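Local coordinates for Glyoxalase/Bleomycin resistance protein (Bacillus cereus ATCC 14579, PDB 1XQA) that is of unknown function but binds a magnesium ion and, as a glyoxalase/bleomycin resistance family member, may act as a glyoxalase, at residues 18-23 / 107-112. Sequence-based numbering, arbitrary orientation.
Sequences REFLEK and FTIEVM
The delta methyl of I109 meets F20 and L21 at once, a compact example of how a helix and a strand 84 residues further along the chain can be joined by side chains alone. I109 CD1 lies 3.8 Å from L21 CD2 and 3.9 Å from F20 CE2. It meets the F20 ring at the edge, near the ring plane, and the two side chains run past each other in opposite directions; against L21, whose CD2 end comes nearer than its base, the isoleucine crosses at a slant. F20 leaves the helix toward the strand, and CG anti to the backbone N (chi1 -176°) extends the ring until its CE2 edge reaches I109 CD1. In I109, CG1 lies anti to the carbonyl carbon, and the extended chi2 (172°) holds CD1 out at the tip.

The contact is purely apolar and buried, without a hydrogen bond between the segments. Its surroundings are also largely hydrophobic: F66 of the neighbouring strand touches both L21 and I109, while the F20 ring meets those of Y24 and F86.

Polar bonds occupy the helix flank turned from the strand. R18 NE donates to E22 OE2 at 2.8 Å, a nearly straight hydrogen bond (171°) within a salt bridge, one helical turn apart. OE2 sits at the guanidinium edge, in its plane, but the carboxylate is tilted, with NE out of its plane on the syn side. R18 NH2 also hydrogen-bonds to C29 O of the second subunit, so this flank faces the dimer partner.

Strand 107-112 pairs with strands 64-67 and 97-103. While I109 points to the helix, the adjacent E110 binds magnesium together with H63. Helix 14-25 thus packs on the metal-bearing sheet, an arrangement consistent with the vicinal oxygen chelate family.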
loop_
_atom_site.group_PDB
_atom_site.type_symbol
_atom_site.label_atom_id
_atom_site.label_comp_id
_atom_site.label_asym_id
_atom_site.label_seq_id
_atom_site.Cartn_x
_atom_site.Cartn_y
_atom_site.Cartn_z
ATOM N N ARG A 18 0.624 1.803 9.970
ATOM C CA ARG A 18 1.538 1.465 8.860
ATOM C C ARG A 18 0.809 1.041 7.591
ATOM O O ARG A 18 1.096 1.525 6.491
ATOM C CB ARG A 18 2.490 0.358 9.293
ATOM C CG ARG A 18 3.383 -0.175 8.181
ATOM C CD ARG A 18 4.256 -1.278 8.692
ATOM N NE ARG A 18 4.913 -1.978 7.594
ATOM C CZ ARG A 18 5.670 -3.062 7.743
ATOM N NH1 ARG A 18 5.891 -3.578 8.959
ATOM N NH2 ARG A 18 6.232 -3.618 6.680
ATOM N N GLU A 19 -0.133 0.117 7.732
ATOM C CA GLU A 19 -0.760 -0.456 6.559
ATOM C C GLU A 19 -1.622 0.595 5.830
ATOM O O GLU A 19 -1.678 0.610 4.605
ATOM C CB GLU A 19 -1.501 -1.755 6.916
ATOM C CG GLU A 19 -2.935 -1.597 7.308
ATOM C CD GLU A 19 -3.542 -2.877 7.888
ATOM O OE1 GLU A 19 -4.546 -2.750 8.634
ATOM O OE2 GLU A 19 -3.008 -3.982 7.618
ATOM N N PHE A 20 -2.250 1.486 6.595
ATOM C CA PHE A 20 -3.023 2.603 6.042
ATOM C C PHE A 20 -2.111 3.556 5.254
ATOM O O PHE A 20 -2.426 3.950 4.124
ATOM C CB PHE A 20 -3.712 3.370 7.177
ATOM C CG PHE A 20 -4.615 4.475 6.707
ATOM C CD1 PHE A 20 -5.885 4.178 6.206
ATOM C CD2 PHE A 20 -4.208 5.822 6.787
ATOM C CE1 PHE A 20 -6.744 5.199 5.793
ATOM C CE2 PHE A 20 -5.067 6.855 6.370
ATOM C CZ PHE A 20 -6.341 6.531 5.868
ATOM N N LEU A 21 -0.957 3.893 5.843
ATOM C CA LEU A 21 -0.010 4.812 5.193
ATOM C C LEU A 21 0.597 4.205 3.930
ATOM O O LEU A 21 0.818 4.909 2.929
ATOM C CB LEU A 21 1.072 5.262 6.183
ATOM C CG LEU A 21 0.584 6.200 7.281
ATOM C CD1 LEU A 21 1.623 6.239 8.420
ATOM C CD2 LEU A 21 0.251 7.613 6.743
ATOM N N GLU A 22 0.840 2.897 3.966
ATOM C CA GLU A 22 1.294 2.170 2.773
ATOM C C GLU A 22 0.257 2.160 1.673
ATOM O O GLU A 22 0.556 2.510 0.536
ATOM C CB GLU A 22 1.691 0.738 3.123
ATOM C CG GLU A 22 2.965 0.706 3.939
ATOM C CD GLU A 22 3.241 -0.636 4.580
ATOM O OE1 GLU A 22 2.346 -1.505 4.604
ATOM O OE2 GLU A 22 4.358 -0.799 5.096
ATOM N N LYS A 23 -0.968 1.782 2.016
ATOM C CA LYS A 23 -2.021 1.639 1.021
ATOM C C LYS A 23 -2.415 2.957 0.359
ATOM O O LYS A 23 -2.466 3.045 -0.877
ATOM C CB LYS A 23 -3.254 0.996 1.653
ATOM C CG LYS A 23 -4.325 0.635 0.615
ATOM C CD LYS A 23 -5.429 -0.163 1.225
ATOM C CE LYS A 23 -6.473 -0.461 0.171
ATOM N NZ LYS A 23 -7.464 -1.483 0.645
ATOM N N PHE A 107 -4.826 9.581 14.676
ATOM C CA PHE A 107 -4.442 10.940 14.287
ATOM C C PHE A 107 -5.126 11.311 12.976
ATOM O O PHE A 107 -5.569 10.431 12.227
ATOM C CB PHE A 107 -2.917 11.062 14.148
ATOM C CG PHE A 107 -2.349 10.224 13.051
ATOM C CD1 PHE A 107 -2.036 10.788 11.816
ATOM C CD2 PHE A 107 -2.149 8.855 13.234
ATOM C CE1 PHE A 107 -1.523 10.006 10.789
ATOM C CE2 PHE A 107 -1.643 8.069 12.217
ATOM C CZ PHE A 107 -1.327 8.650 10.979
ATOM N N THR A 108 -5.202 12.608 12.700
ATOM C CA THR A 108 -5.892 13.125 11.523
ATOM C C THR A 108 -4.875 13.426 10.439
ATOM O O THR A 108 -3.800 13.975 10.725
ATOM C CB THR A 108 -6.656 14.403 11.889
ATOM O OG1 THR A 108 -7.613 14.067 12.902
ATOM C CG2 THR A 108 -7.369 15.018 10.670
ATOM N N ILE A 109 -5.230 13.078 9.199
ATOM C CA ILE A 109 -4.424 13.368 8.044
ATOM C C ILE A 109 -5.170 14.368 7.160
ATOM O O ILE A 109 -6.388 14.293 6.992
ATOM C CB ILE A 109 -4.135 12.070 7.234
ATOM C CG1 ILE A 109 -3.054 11.241 7.944
ATOM C CG2 ILE A 109 -3.718 12.401 5.794
ATOM C CD1 ILE A 109 -2.827 9.846 7.344
ATOM N N GLU A 110 -4.428 15.319 6.626
ATOM C CA GLU A 110 -4.963 16.253 5.643
ATOM C C GLU A 110 -4.477 15.888 4.237
ATOM O O GLU A 110 -3.302 15.569 4.032
ATOM C CB GLU A 110 -4.467 17.653 6.016
ATOM C CG GLU A 110 -4.791 18.735 5.031
ATOM C CD GLU A 110 -3.920 19.962 5.248
ATOM O OE1 GLU A 110 -2.831 19.817 5.837
ATOM O OE2 GLU A 110 -4.315 21.059 4.816
ATOM N N VAL A 111 -5.374 15.983 3.253
ATOM C CA VAL A 111 -5.019 15.693 1.876
ATOM C C VAL A 111 -5.443 16.917 1.087
ATOM O O VAL A 111 -6.577 17.341 1.200
ATOM C CB VAL A 111 -5.743 14.418 1.348
ATOM C CG1 VAL A 111 -5.343 14.119 -0.110
ATOM C CG2 VAL A 111 -5.478 13.205 2.276
HETATM N N MSE A 112 -4.521 17.507 0.331
HETATM C CA MSE A 112 -4.812 18.780 -0.330
HETATM C C MSE A 112 -4.009 19.028 -1.591
HETATM O O MSE A 112 -2.990 18.379 -1.832
HETATM C CB MSE A 112 -4.601 19.949 0.652
HETATM C CG MSE A 112 -3.149 20.266 0.959
HETATM SE SE MSE A 112 -2.223 18.917 2.018
HETATM C CE MSE A 112 -0.761 20.056 2.663
#